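Local atomic coordinates of cellulase IBT99 (Metagenomes, PDB entry 6WBT), a protein that probably hydrolyses 6-phospho-alpha-glucosides as a family 4 glycoside hydrolase working with bound NAD and a manganese ion. Residues 46-51 against 304-309; 19-24 against 51-56; 348-353 against 357-362; 202-207 against 379-384. All blocks are in the same frame, centred on the assembly; numbering follows the deposited sequence.

In the fold
The four contacts form two clusters on opposite sides of the chain's centre. Contacts 1 and 2 both use helix 43-60, which touches helix 296-306 on one flank and helix 17-25 on another; their segments overlap at L51, which takes part in contact 1 alone, and their centres are about 12 Å apart. Contact 1 lies at the surface and mixes aliphatic carbon with charge, whereas contact 2 is buried and built mainly of valines. Contacts 3 and 4 adjoin each other, with centres about 11 Å apart, and both are buried. Contact 3 closes a loop on its own strand through aliphatic side chains, while contact 4 joins a strand to a distant helix through aromatic rings. Both of these reach toward subunit interfaces.

Contact 1. Residues 46-51 against 304-309; sequences QNKVAL and DIREGK
R306 meets L51 mainly with its hydrocarbon: the arginine chain lies across the leucine at about a right angle, and L51 CD1 rests 3.6 Å from R306 CG, with CD of the arginine close behind. A bend at chi3 (-88°) then takes the guanidinium along helix 43-60 toward K48, where R306 NH1 comes within 4.3 Å of K48 CE. The two cationic ends stay apart, K48 NZ lying 5.3 Å from R306 NH1. Next to R306, I305 reaches toward the helix backbone. Its CD1 sits 3.4 Å from L51 O, its CG2 faces L51 CB, and the same side chain goes on to touch I52 and E55. G308 has positive phi, and after it K309 NZ bridges D304 OD1 at 3.1 Å and E307 OE1 at 3.2 Å. Thus the C-terminal domain touches the Rossmann domain here mostly through aliphatic carbon, while the acids of 304-309 pair with their own lysine. With like charges as near neighbours and no polar bond between the segments, the attachment probably depends on shape more than on electrostatics.

Contact 2. Residues 19-24 against 51-56; sequences GIVKDL and LIVKEV
V21 and V53, their CA atoms 7.0 Å apart, lie where helix segments 19-24 and 51-56 run side by side in the same direction, the axes approaching to 9.7 Å and crossing at -23°. The neighbouring pair, K22 and V56, brings the backbones slightly nearer, to 6.5 Å between CA atoms. This is the layout of a Rossmann domain: helix 17-25 links strands 5-10 and 33-39, helix 43-60 links 33-39 to 66-69, and the two helices pack as neighbours over the sheet. V21 reaches L36 and V53 reaches L38, so both valines also press on the strand between the helices in sequence.

Between the helices, V53 CG1 meets both methyls of V21, with V21 CG1 and V21 CG2 each 3.9 Å away, and the two side chains cross at about a right angle. V56 points at helix 17-25 and fills the next position. With its CG1 anti to the backbone N (chi1 173°), that methyl lies 3.7 Å from K22 CB and 4.2 Å from V21 CG1. K22 therefore contributes the root of its chain to the packing. A sharp bend at chi2 (-95°) turns the remainder away, and NZ forms a salt bridge with D26. Y317 lies against both K22 and V56, covering this end of the interface.

Valine methyls carry most of the contact, together with K22 CB, and the one charged group pairs with D26, just past the end of helix 17-25; the pairing of the two helices is accordingly nonpolar and probably rests on the fit of the valines.

Contact 3. Residues 348-353 against 357-362; sequences GAIENL and ATVEIP
V359 is the first residue of 357-362 to touch the loop 348-353, and it does so chiefly with one methyl. Its CG1, anti to the carbonyl carbon (chi1 -66°), is met from one side by two loop methyls: I350 CD1 and L353 CD1 are each 3.8 Å from V359 CG1. The isoleucine and the valine slide past each other in opposite senses, and I350 CD1 also lies 4.0 Å from V359 CB; the leucine comes in at a slant.

E360 points the other way, as the alternation of a strand demands, and its OE1 accepts a hydrogen bond from N200 ND2. The strand it belongs to, 358-366, pairs antiparallel with 338-345, and 348-353 is part of the long connection between them, folded back over one side of the second strand. A type I beta turn from I350 to L353, with L353 N bonded to I350 O at 3.2 Å, reverses the loop and sets both residues facing the strand. The loop is tied down at I350 N by N346 OD1, and A349 and E351 both make backbone bonds with G376.

I361 brings the walk back to the loop-facing side. Its CG2 sits 4.1 Å from I350 CD1, which is thereby shared by V359 and I361. Its longer branch lies between backbone N and carbonyl carbon (chi1 54°), and from there I361 CD1 extends to 3.6 Å from A349 CB. F197 and I378 pack around I350, V375 touches I361, and A349 also rests on R374 of the second subunit.

Contact 4. Residues 202-207 against 379-384; sequences YGWFTH and PRFYKG
An edge-to-face aromatic pair, W204 with Y382, joins strand 202-210, which begins right after the manganese ligand H201, to the first turn of helix 380-402. The tyrosine supplies the edge and the indole the face: Y382 CE1 stands over the centre of the W204 ring system, 3.5 Å from W204 CD2, while Y382 CD1 lies 3.3 Å from W204 CE2. The centroid of the five-membered ring is 4.5 Å from that of the tyrosine, and the planes meet at 76°. Both side chains point at the opposite segment; in Y382, CG anti to the carbonyl carbon (chi1 -51°) carries the ring off the helix toward the indole. F381 adds a looser contact, its CE2 4.4 Å from W204 CZ2, and its CD2 lies over one face of the Y382 ring. The phenol is fixed at its far end too, OH being hydrogen-bonded to D260. Replacing W204 by an alanine would probably leave the Y382 edge without the aromatic face it stands on and open a gap between strand and helix. M410 of the third subunit packs on F381 and Y382, and F258 stacks with F381. W267 lies against W204, and Y261 touches W204 while its ring meets that of Y382. The junction with helix 380-402 is flanked by two further strands, 262-263, whose P263 touches W204, and 192-197, whose F197 touches Y382.

Contact 1. Residues 46-51 against 304-309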
loop_
_atom_site.group_PDB
_atom_site.type_symbol
_atom_site.label_atom_id
_atom_site.label_comp_id
_atom_site.label_asym_id
_atom_site.label_seq_id
_atom_site.Cartn_x
_atom_site.Cartn_y
_atom_site.Cartn_z
ATOM N N GLN A 46 -3.129 14.660 46.881
ATOM C CA GLN A 46 -4.433 14.061 46.622
ATOM C C GLN A 46 -5.390 14.279 47.787
ATOM O O GLN A 46 -6.595 14.467 47.580
ATOM C CB GLN A 46 -4.276 12.569 46.329
ATOM C CG GLN A 46 -5.594 11.830 46.188
ATOM C CD GLN A 46 -5.416 10.416 45.686
ATOM O OE1 GLN A 46 -5.802 10.094 44.565
ATOM N NE2 GLN A 46 -4.826 9.561 46.514
ATOM N N ASN A 47 -4.875 14.262 49.019
ATOM C CA ASN A 47 -5.741 14.451 50.178
ATOM C C ASN A 47 -6.344 15.850 50.214
ATOM O O ASN A 47 -7.461 16.027 50.710
ATOM C CB ASN A 47 -4.971 14.169 51.468
ATOM C CG ASN A 47 -4.635 12.699 51.636
ATOM O OD1 ASN A 47 -3.520 12.344 52.019
ATOM N ND2 ASN A 47 -5.600 11.835 51.347
ATOM N N LYS A 48 -5.627 16.850 49.694
ATOM C CA LYS A 48 -6.183 18.199 49.639
ATOM C C LYS A 48 -7.270 18.299 48.577
ATOM O O LYS A 48 -8.311 18.928 48.803
ATOM C CB LYS A 48 -5.073 19.214 49.370
ATOM C CG LYS A 48 -3.969 19.216 50.413
ATOM C CD LYS A 48 -2.839 20.149 50.012
ATOM C CE LYS A 48 -1.685 20.071 50.996
ATOM N NZ LYS A 48 -0.531 20.905 50.560
ATOM N N VAL A 49 -7.047 17.687 47.411
ATOM C CA VAL A 49 -8.072 17.676 46.373
ATOM C C VAL A 49 -9.257 16.822 46.803
ATOM O O VAL A 49 -10.407 17.126 46.461
ATOM C CB VAL A 49 -7.476 17.192 45.039
ATOM C CG1 VAL A 49 -8.512 17.272 43.928
ATOM C CG2 VAL A 49 -6.244 18.009 44.681
ATOM N N ALA A 50 -9.006 15.752 47.563
ATOM C CA ALA A 50 -10.098 14.917 48.051
ATOM C C ALA A 50 -11.036 15.696 48.962
ATOM O O ALA A 50 -12.226 15.373 49.048
ATOM C CB ALA A 50 -9.542 13.695 48.783
ATOM N N LEU A 51 -10.522 16.718 49.650
ATOM C CA LEU A 51 -11.382 17.574 50.461
ATOM C C LEU A 51 -12.421 18.280 49.599
ATOM O O LEU A 51 -13.580 18.430 50.004
ATOM C CB LEU A 51 -10.538 18.595 51.223
ATOM C CG LEU A 51 -9.530 18.036 52.227
ATOM C CD1 LEU A 51 -8.499 19.091 52.584
ATOM C CD2 LEU A 51 -10.238 17.532 53.474
ATOM N N ASP A 304 -9.596 26.643 52.529
ATOM C CA ASP A 304 -10.861 27.250 52.930
ATOM C C ASP A 304 -11.822 26.206 53.486
ATOM O O ASP A 304 -12.586 26.491 54.415
ATOM C CB ASP A 304 -11.496 27.986 51.750
ATOM C CG ASP A 304 -10.806 29.297 51.440
ATOM O OD1 ASP A 304 -10.110 29.829 52.331
ATOM O OD2 ASP A 304 -10.969 29.802 50.312
ATOM N N ILE A 305 -11.804 24.994 52.926
ATOM C CA ILE A 305 -12.634 23.917 53.458
ATOM C C ILE A 305 -12.187 23.555 54.868
ATOM O O ILE A 305 -13.008 23.394 55.779
ATOM C CB ILE A 305 -12.598 22.695 52.522
ATOM C CG1 ILE A 305 -13.441 22.948 51.274
ATOM C CG2 ILE A 305 -13.079 21.446 53.251
ATOM C CD1 ILE A 305 -13.427 21.803 50.287
ATOM N N ARG A 306 -10.874 23.430 55.070
ATOM C CA ARG A 306 -10.349 23.090 56.385
ATOM C C ARG A 306 -10.478 24.233 57.384
ATOM O O ARG A 306 -10.291 24.007 58.584
ATOM C CB ARG A 306 -8.886 22.653 56.267
ATOM C CG ARG A 306 -8.688 21.455 55.350
ATOM C CD ARG A 306 -7.484 20.612 55.747
ATOM N NE ARG A 306 -6.242 21.067 55.130
ATOM C CZ ARG A 306 -5.140 20.327 55.053
ATOM N NH1 ARG A 306 -4.048 20.812 54.476
ATOM N NH2 ARG A 306 -5.133 19.097 55.546
ATOM N N GLU A 307 -10.802 25.441 56.926
ATOM C CA GLU A 307 -11.031 26.578 57.807
ATOM C C GLU A 307 -12.511 26.872 58.013
ATOM O O GLU A 307 -12.850 27.880 58.641
ATOM C CB GLU A 307 -10.322 27.822 57.263
ATOM C CG GLU A 307 -8.803 27.756 57.339
ATOM C CD GLU A 307 -8.129 28.999 56.790
ATOM O OE1 GLU A 307 -8.843 29.958 56.426
ATOM O OE2 GLU A 307 -6.882 29.018 56.719
ATOM N N GLY A 308 -13.398 26.020 57.502
ATOM C CA GLY A 308 -14.824 26.229 57.639
ATOM C C GLY A 308 -15.409 27.305 56.753
ATOM O O GLY A 308 -16.635 27.473 56.741
ATOM N N LYS A 309 -14.582 28.039 56.015
ATOM C CA LYS A 309 -15.079 29.088 55.144
ATOM C C LYS A 309 -15.769 28.480 53.921
ATOM O O LYS A 309 -15.422 27.376 53.489
ATOM C CB LYS A 309 -13.927 29.995 54.714
ATOM C CG LYS A 309 -13.313 30.770 55.871
ATOM C CD LYS A 309 -11.814 30.957 55.700
ATOM C CE LYS A 309 -11.487 31.865 54.529
ATOM N NZ LYS A 309 -10.018 32.080 54.406
#

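Contact 2. Residues 19-24 against 51-56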
loop_
_atom_site.group_PDB
_atom_site.type_symbol
_atom_site.label_atom_id
_atom_site.label_comp_id
_atom_site.label_asym_id
_atom_site.label_seq_id
_atom_site.Cartn_x
_atom_site.Cartn_y
_atom_site.Cartn_z
ATOM N N GLY A 19 -13.717 18.809 38.765
ATOM C CA GLY A 19 -14.597 19.092 37.643
ATOM C C GLY A 19 -15.252 17.841 37.088
ATOM O O GLY A 19 -16.472 17.792 36.911
ATOM N N ILE A 20 -14.450 16.808 36.812
ATOM C CA ILE A 20 -14.996 15.595 36.218
ATOM C C ILE A 20 -15.783 14.770 37.226
ATOM O O ILE A 20 -16.636 13.970 36.829
ATOM C CB ILE A 20 -13.884 14.738 35.584
ATOM C CG1 ILE A 20 -13.090 13.998 36.662
ATOM C CG2 ILE A 20 -12.962 15.603 34.735
ATOM C CD1 ILE A 20 -12.294 12.828 36.134
ATOM N N VAL A 21 -15.518 14.935 38.525
ATOM C CA VAL A 21 -16.329 14.259 39.535
ATOM C C VAL A 21 -17.760 14.775 39.488
ATOM O O VAL A 21 -18.721 13.996 39.526
ATOM C CB VAL A 21 -15.707 14.433 40.932
ATOM C CG1 VAL A 21 -16.713 14.068 42.012
ATOM C CG2 VAL A 21 -14.461 13.579 41.069
ATOM N N LYS A 22 -17.925 16.096 39.392
ATOM C CA LYS A 22 -19.263 16.670 39.288
ATOM C C LYS A 22 -19.912 16.311 37.957
ATOM O O LYS A 22 -21.117 16.036 37.903
ATOM C CB LYS A 22 -19.193 18.186 39.470
ATOM C CG LYS A 22 -20.530 18.855 39.751
ATOM C CD LYS A 22 -21.176 19.392 38.485
ATOM C CE LYS A 22 -22.498 20.077 38.793
ATOM N NZ LYS A 22 -23.160 20.590 37.562
ATOM N N ASP A 23 -19.130 16.307 36.875
ATOM C CA ASP A 23 -19.670 15.910 35.579
ATOM C C ASP A 23 -20.032 14.431 35.551
ATOM O O ASP A 23 -20.919 14.025 34.790
ATOM C CB ASP A 23 -18.670 16.240 34.472
ATOM C CG ASP A 23 -18.595 17.727 34.181
ATOM O OD1 ASP A 23 -19.650 18.331 33.894
ATOM O OD2 ASP A 23 -17.486 18.295 34.250
ATOM N N LEU A 24 -19.364 13.612 36.366
ATOM C CA LEU A 24 -19.730 12.204 36.467
ATOM C C LEU A 24 -20.967 12.005 37.336
ATOM O O LEU A 24 -21.785 11.123 37.053
ATOM C CB LEU A 24 -18.556 11.393 37.018
ATOM C CG LEU A 24 -18.769 9.885 37.165
ATOM C CD1 LEU A 24 -19.035 9.242 35.812
ATOM C CD2 LEU A 24 -17.575 9.237 37.845
ATOM N N LEU A 51 -10.522 16.718 49.650
ATOM C CA LEU A 51 -11.382 17.574 50.461
ATOM C C LEU A 51 -12.421 18.280 49.599
ATOM O O LEU A 51 -13.580 18.430 50.004
ATOM C CB LEU A 51 -10.538 18.595 51.223
ATOM C CG LEU A 51 -9.530 18.036 52.227
ATOM C CD1 LEU A 51 -8.499 19.091 52.584
ATOM C CD2 LEU A 51 -10.238 17.532 53.474
ATOM N N ILE A 52 -12.023 18.719 48.405
ATOM C CA ILE A 52 -12.967 19.368 47.501
ATOM C C ILE A 52 -13.907 18.341 46.887
ATOM O O ILE A 52 -15.102 18.603 46.705
ATOM C CB ILE A 52 -12.212 20.158 46.419
ATOM C CG1 ILE A 52 -11.084 20.972 47.051
ATOM C CG2 ILE A 52 -13.163 21.073 45.664
ATOM C CD1 ILE A 52 -10.244 21.704 46.044
ATOM N N VAL A 53 -13.386 17.155 46.557
ATOM C CA VAL A 53 -14.222 16.104 45.984
ATOM C C VAL A 53 -15.313 15.697 46.967
ATOM O O VAL A 53 -16.464 15.467 46.579
ATOM C CB VAL A 53 -13.357 14.902 45.563
ATOM C CG1 VAL A 53 -14.227 13.793 44.990
ATOM C CG2 VAL A 53 -12.307 15.333 44.550
ATOM N N LYS A 54 -14.971 15.609 48.255
ATOM C CA LYS A 54 -15.984 15.335 49.269
ATOM C C LYS A 54 -17.004 16.464 49.341
ATOM O O LYS A 54 -18.200 16.218 49.536
ATOM C CB LYS A 54 -15.322 15.120 50.630
ATOM C CG LYS A 54 -14.469 13.867 50.715
ATOM C CD LYS A 54 -13.637 13.844 51.985
ATOM C CE LYS A 54 -12.707 12.643 52.011
ATOM N NZ LYS A 54 -11.814 12.655 53.203
ATOM N N GLU A 55 -16.549 17.709 49.182
ATOM C CA GLU A 55 -17.474 18.838 49.179
ATOM C C GLU A 55 -18.344 18.840 47.928
ATOM O O GLU A 55 -19.508 19.254 47.986
ATOM C CB GLU A 55 -16.697 20.150 49.293
ATOM C CG GLU A 55 -17.469 21.282 49.953
ATOM C CD GLU A 55 -17.720 21.034 51.429
ATOM O OE1 GLU A 55 -18.744 21.521 51.950
ATOM O OE2 GLU A 55 -16.893 20.348 52.066
ATOM N N VAL A 56 -17.801 18.388 46.796
ATOM C CA VAL A 56 -18.606 18.255 45.585
ATOM C C VAL A 56 -19.616 17.127 45.742
ATOM O O VAL A 56 -20.783 17.259 45.352
ATOM C CB VAL A 56 -17.698 18.038 44.361
ATOM C CG1 VAL A 56 -18.532 17.725 43.127
ATOM C CG2 VAL A 56 -16.826 19.260 44.121
#

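Contact 3. Residues 348-353 against 357-362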
loop_
_atom_site.group_PDB
_atom_site.type_symbol
_atom_site.label_atom_id
_atom_site.label_comp_id
_atom_site.label_asym_id
_atom_site.label_seq_id
_atom_site.Cartn_x
_atom_site.Cartn_y
_atom_site.Cartn_z
ATOM N N GLY A 348 -5.061 1.685 7.863
ATOM C CA GLY A 348 -5.811 1.915 6.648
ATOM C C GLY A 348 -6.953 2.902 6.759
ATOM O O GLY A 348 -7.627 3.153 5.753
ATOM N N ALA A 349 -7.200 3.462 7.948
ATOM C CA ALA A 349 -8.246 4.471 8.087
ATOM C C ALA A 349 -7.952 5.680 7.208
ATOM O O ALA A 349 -8.792 6.100 6.404
ATOM C CB ALA A 349 -8.385 4.882 9.551
ATOM N N ILE A 350 -6.762 6.254 7.352
ATOM C CA ILE A 350 -6.237 7.245 6.421
ATOM C C ILE A 350 -5.221 6.520 5.547
ATOM O O ILE A 350 -4.162 6.102 6.027
ATOM C CB ILE A 350 -5.611 8.440 7.152
ATOM C CG1 ILE A 350 -6.627 9.076 8.104
ATOM C CG2 ILE A 350 -5.104 9.468 6.151
ATOM C CD1 ILE A 350 -6.087 10.261 8.880
ATOM N N GLU A 351 -5.544 6.370 4.258
ATOM C CA GLU A 351 -4.804 5.441 3.407
ATOM C C GLU A 351 -3.369 5.896 3.171
ATOM O O GLU A 351 -2.455 5.066 3.115
ATOM C CB GLU A 351 -5.527 5.260 2.072
ATOM C CG GLU A 351 -5.789 3.807 1.701
ATOM C CD GLU A 351 -6.059 3.619 0.220
ATOM O OE1 GLU A 351 -5.241 2.960 -0.459
ATOM O OE2 GLU A 351 -7.083 4.138 -0.269
ATOM N N ASN A 352 -3.146 7.203 3.025
ATOM C CA ASN A 352 -1.810 7.699 2.706
ATOM C C ASN A 352 -0.832 7.586 3.867
ATOM O O ASN A 352 0.346 7.910 3.684
ATOM C CB ASN A 352 -1.877 9.158 2.250
ATOM C CG ASN A 352 -3.261 9.567 1.804
ATOM O OD1 ASN A 352 -4.138 9.819 2.630
ATOM N ND2 ASN A 352 -3.464 9.648 0.495
ATOM N N LEU A 353 -1.271 7.141 5.040
ATOM C CA LEU A 353 -0.428 7.105 6.223
ATOM C C LEU A 353 -0.092 5.670 6.610
ATOM O O LEU A 353 -0.749 4.714 6.187
ATOM C CB LEU A 353 -1.106 7.820 7.395
ATOM C CG LEU A 353 -1.393 9.303 7.156
ATOM C CD1 LEU A 353 -2.127 9.902 8.341
ATOM C CD2 LEU A 353 -0.100 10.057 6.880
ATOM N N ALA A 357 0.380 4.634 12.658
ATOM C CA ALA A 357 0.144 6.044 12.934
ATOM C C ALA A 357 -1.133 6.192 13.751
ATOM O O ALA A 357 -2.201 5.729 13.335
ATOM C CB ALA A 357 0.047 6.837 11.635
ATOM N N THR A 358 -1.027 6.835 14.912
ATOM C CA THR A 358 -2.179 7.039 15.789
ATOM C C THR A 358 -2.876 8.324 15.367
ATOM O O THR A 358 -2.542 9.419 15.819
ATOM C CB THR A 358 -1.750 7.080 17.250
ATOM O OG1 THR A 358 -0.551 7.855 17.380
ATOM C CG2 THR A 358 -1.506 5.672 17.767
ATOM N N VAL A 359 -3.860 8.183 14.490
ATOM C CA VAL A 359 -4.595 9.317 13.944
ATOM C C VAL A 359 -5.788 9.623 14.835
ATOM O O VAL A 359 -6.301 8.758 15.553
ATOM C CB VAL A 359 -5.034 9.038 12.492
ATOM C CG1 VAL A 359 -3.820 8.922 11.586
ATOM C CG2 VAL A 359 -5.873 7.770 12.431
ATOM N N GLU A 360 -6.235 10.876 14.784
ATOM C CA GLU A 360 -7.382 11.357 15.551
ATOM C C GLU A 360 -8.534 11.569 14.573
ATOM O O GLU A 360 -8.575 12.574 13.857
ATOM C CB GLU A 360 -7.027 12.638 16.302
ATOM C CG GLU A 360 -8.162 13.225 17.124
ATOM C CD GLU A 360 -7.692 14.325 18.058
ATOM O OE1 GLU A 360 -7.157 14.002 19.140
ATOM O OE2 GLU A 360 -7.848 15.513 17.708
ATOM N N ILE A 361 -9.467 10.621 14.547
ATOM C CA ILE A 361 -10.550 10.609 13.565
ATOM C C ILE A 361 -11.859 10.288 14.270
ATOM O O ILE A 361 -11.867 9.736 15.379
ATOM C CB ILE A 361 -10.288 9.585 12.441
ATOM C CG1 ILE A 361 -10.026 8.198 13.033
ATOM C CG2 ILE A 361 -9.120 10.031 11.572
ATOM C CD1 ILE A 361 -9.854 7.118 11.995
ATOM N N PRO A 362 -12.993 10.636 13.652
ATOM C CA PRO A 362 -14.285 10.306 14.266
ATOM C C PRO A 362 -14.525 8.805 14.303
ATOM O O PRO A 362 -14.181 8.076 13.369
ATOM C CB PRO A 362 -15.302 11.011 13.359
ATOM C CG PRO A 362 -14.596 11.180 12.059
ATOM C CD PRO A 362 -13.168 11.438 12.429
#

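Contact 4. Residues 202-207 against 379-384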
loop_
_atom_site.group_PDB
_atom_site.type_symbol
_atom_site.label_atom_id
_atom_site.label_comp_id
_atom_site.label_asym_id
_atom_site.label_seq_id
_atom_site.Cartn_x
_atom_site.Cartn_y
_atom_site.Cartn_z
ATOM N N TYR A 202 -2.941 18.309 16.062
ATOM C CA TYR A 202 -2.282 18.315 14.762
ATOM C C TYR A 202 -3.271 17.917 13.673
ATOM O O TYR A 202 -2.925 17.161 12.759
ATOM C CB TYR A 202 -1.084 17.363 14.776
ATOM C CG TYR A 202 0.054 17.754 13.860
ATOM C CD1 TYR A 202 0.932 18.769 14.210
ATOM C CD2 TYR A 202 0.261 17.092 12.655
ATOM C CE1 TYR A 202 1.976 19.126 13.384
ATOM C CE2 TYR A 202 1.306 17.443 11.821
ATOM C CZ TYR A 202 2.159 18.460 12.191
ATOM O OH TYR A 202 3.201 18.815 11.366
ATOM N N GLY A 203 -4.500 18.428 13.756
ATOM C CA GLY A 203 -5.557 18.001 12.859
ATOM C C GLY A 203 -6.246 19.125 12.115
ATOM O O GLY A 203 -5.818 20.282 12.177
ATOM N N TRP A 204 -7.313 18.782 11.394
ATOM C CA TRP A 204 -8.052 19.739 10.585
ATOM C C TRP A 204 -9.527 19.364 10.576
ATOM O O TRP A 204 -9.883 18.183 10.591
ATOM C CB TRP A 204 -7.522 19.791 9.145
ATOM C CG TRP A 204 -6.053 20.064 9.044
ATOM C CD1 TRP A 204 -5.043 19.151 9.145
ATOM C CD2 TRP A 204 -5.426 21.332 8.817
ATOM N NE1 TRP A 204 -3.828 19.772 8.998
ATOM C CE2 TRP A 204 -4.035 21.111 8.797
ATOM C CE3 TRP A 204 -5.906 22.633 8.631
ATOM C CZ2 TRP A 204 -3.118 22.141 8.593
ATOM C CZ3 TRP A 204 -4.992 23.655 8.430
ATOM C CH2 TRP A 204 -3.614 23.404 8.414
ATOM N N PHE A 205 -10.381 20.386 10.539
ATOM C CA PHE A 205 -11.827 20.209 10.448
ATOM C C PHE A 205 -12.237 20.364 8.987
ATOM O O PHE A 205 -12.280 21.482 8.464
ATOM C CB PHE A 205 -12.559 21.218 11.331
ATOM C CG PHE A 205 -12.315 21.030 12.801
ATOM C CD1 PHE A 205 -13.224 20.337 13.585
ATOM C CD2 PHE A 205 -11.182 21.554 13.403
ATOM C CE1 PHE A 205 -13.005 20.167 14.940
ATOM C CE2 PHE A 205 -10.958 21.387 14.757
ATOM C CZ PHE A 205 -11.871 20.693 15.526
ATOM N N THR A 206 -12.547 19.243 8.331
ATOM C CA THR A 206 -12.879 19.290 6.910
ATOM C C THR A 206 -14.297 19.803 6.675
ATOM O O THR A 206 -14.522 20.615 5.771
ATOM C CB THR A 206 -12.703 17.908 6.278
ATOM O OG1 THR A 206 -13.561 16.966 6.931
ATOM C CG2 THR A 206 -11.262 17.446 6.410
ATOM N N HIS A 207 -15.261 19.340 7.469
ATOM C CA HIS A 207 -16.642 19.788 7.363
ATOM C C HIS A 207 -17.233 19.924 8.757
ATOM O O HIS A 207 -16.945 19.112 9.640
ATOM C CB HIS A 207 -17.495 18.817 6.534
ATOM C CG HIS A 207 -17.096 18.736 5.093
ATOM N ND1 HIS A 207 -16.394 17.669 4.575
ATOM C CD2 HIS A 207 -17.302 19.588 4.062
ATOM C CE1 HIS A 207 -16.186 17.867 3.285
ATOM N NE2 HIS A 207 -16.726 19.025 2.949
ATOM N N PRO A 379 -5.164 15.090 1.042
ATOM C CA PRO A 379 -4.309 15.739 0.038
ATOM C C PRO A 379 -2.859 15.836 0.492
ATOM O O PRO A 379 -2.501 15.538 1.635
ATOM C CB PRO A 379 -4.944 17.125 -0.138
ATOM C CG PRO A 379 -5.827 17.314 1.049
ATOM C CD PRO A 379 -6.283 15.951 1.458
ATOM N N ARG A 380 -2.010 16.281 -0.440
ATOM C CA ARG A 380 -0.564 16.182 -0.252
ATOM C C ARG A 380 -0.068 17.084 0.873
ATOM O O ARG A 380 0.781 16.672 1.673
ATOM C CB ARG A 380 0.157 16.511 -1.561
ATOM C CG ARG A 380 1.658 16.713 -1.409
ATOM C CD ARG A 380 2.322 17.052 -2.737
ATOM N NE ARG A 380 2.681 15.861 -3.501
ATOM C CZ ARG A 380 1.956 15.357 -4.495
ATOM N NH1 ARG A 380 0.821 15.941 -4.855
ATOM N NH2 ARG A 380 2.368 14.269 -5.131
ATOM N N PHE A 381 -0.576 18.317 0.950
ATOM C CA PHE A 381 -0.066 19.265 1.940
ATOM C C PHE A 381 -0.269 18.766 3.364
ATOM O O PHE A 381 0.549 19.054 4.245
ATOM C CB PHE A 381 -0.734 20.628 1.762
ATOM C CG PHE A 381 -0.427 21.600 2.867
ATOM C CD1 PHE A 381 0.856 22.090 3.039
ATOM C CD2 PHE A 381 -1.421 22.024 3.734
ATOM C CE1 PHE A 381 1.144 22.984 4.052
ATOM C CE2 PHE A 381 -1.141 22.918 4.750
ATOM C CZ PHE A 381 0.144 23.399 4.910
ATOM N N TYR A 382 -1.343 18.020 3.611
ATOM C CA TYR A 382 -1.620 17.513 4.947
ATOM C C TYR A 382 -1.013 16.140 5.192
ATOM O O TYR A 382 -0.828 15.758 6.353
ATOM C CB TYR A 382 -3.131 17.474 5.180
ATOM C CG TYR A 382 -3.793 18.790 4.844
ATOM C CD1 TYR A 382 -3.844 19.818 5.772
ATOM C CD2 TYR A 382 -4.343 19.012 3.591
ATOM C CE1 TYR A 382 -4.437 21.026 5.467
ATOM C CE2 TYR A 382 -4.939 20.216 3.275
ATOM C CZ TYR A 382 -4.983 21.219 4.218
ATOM O OH TYR A 382 -5.572 22.423 3.915
ATOM N N LYS A 383 -0.697 15.396 4.131
ATOM C CA LYS A 383 0.052 14.155 4.294
ATOM C C LYS A 383 1.483 14.438 4.733
ATOM O O LYS A 383 1.983 13.828 5.686
ATOM C CB LYS A 383 0.038 13.356 2.990
ATOM C CG LYS A 383 1.012 12.188 2.968
ATOM C CD LYS A 383 1.085 11.556 1.586
ATOM C CE LYS A 383 2.178 10.499 1.512
ATOM N NZ LYS A 383 1.941 9.376 2.460
ATOM N N GLY A 384 2.156 15.369 4.051
ATOM C CA GLY A 384 3.542 15.658 4.373
ATOM C C GLY A 384 3.732 16.217 5.768
ATOM O O GLY A 384 4.753 15.957 6.412
#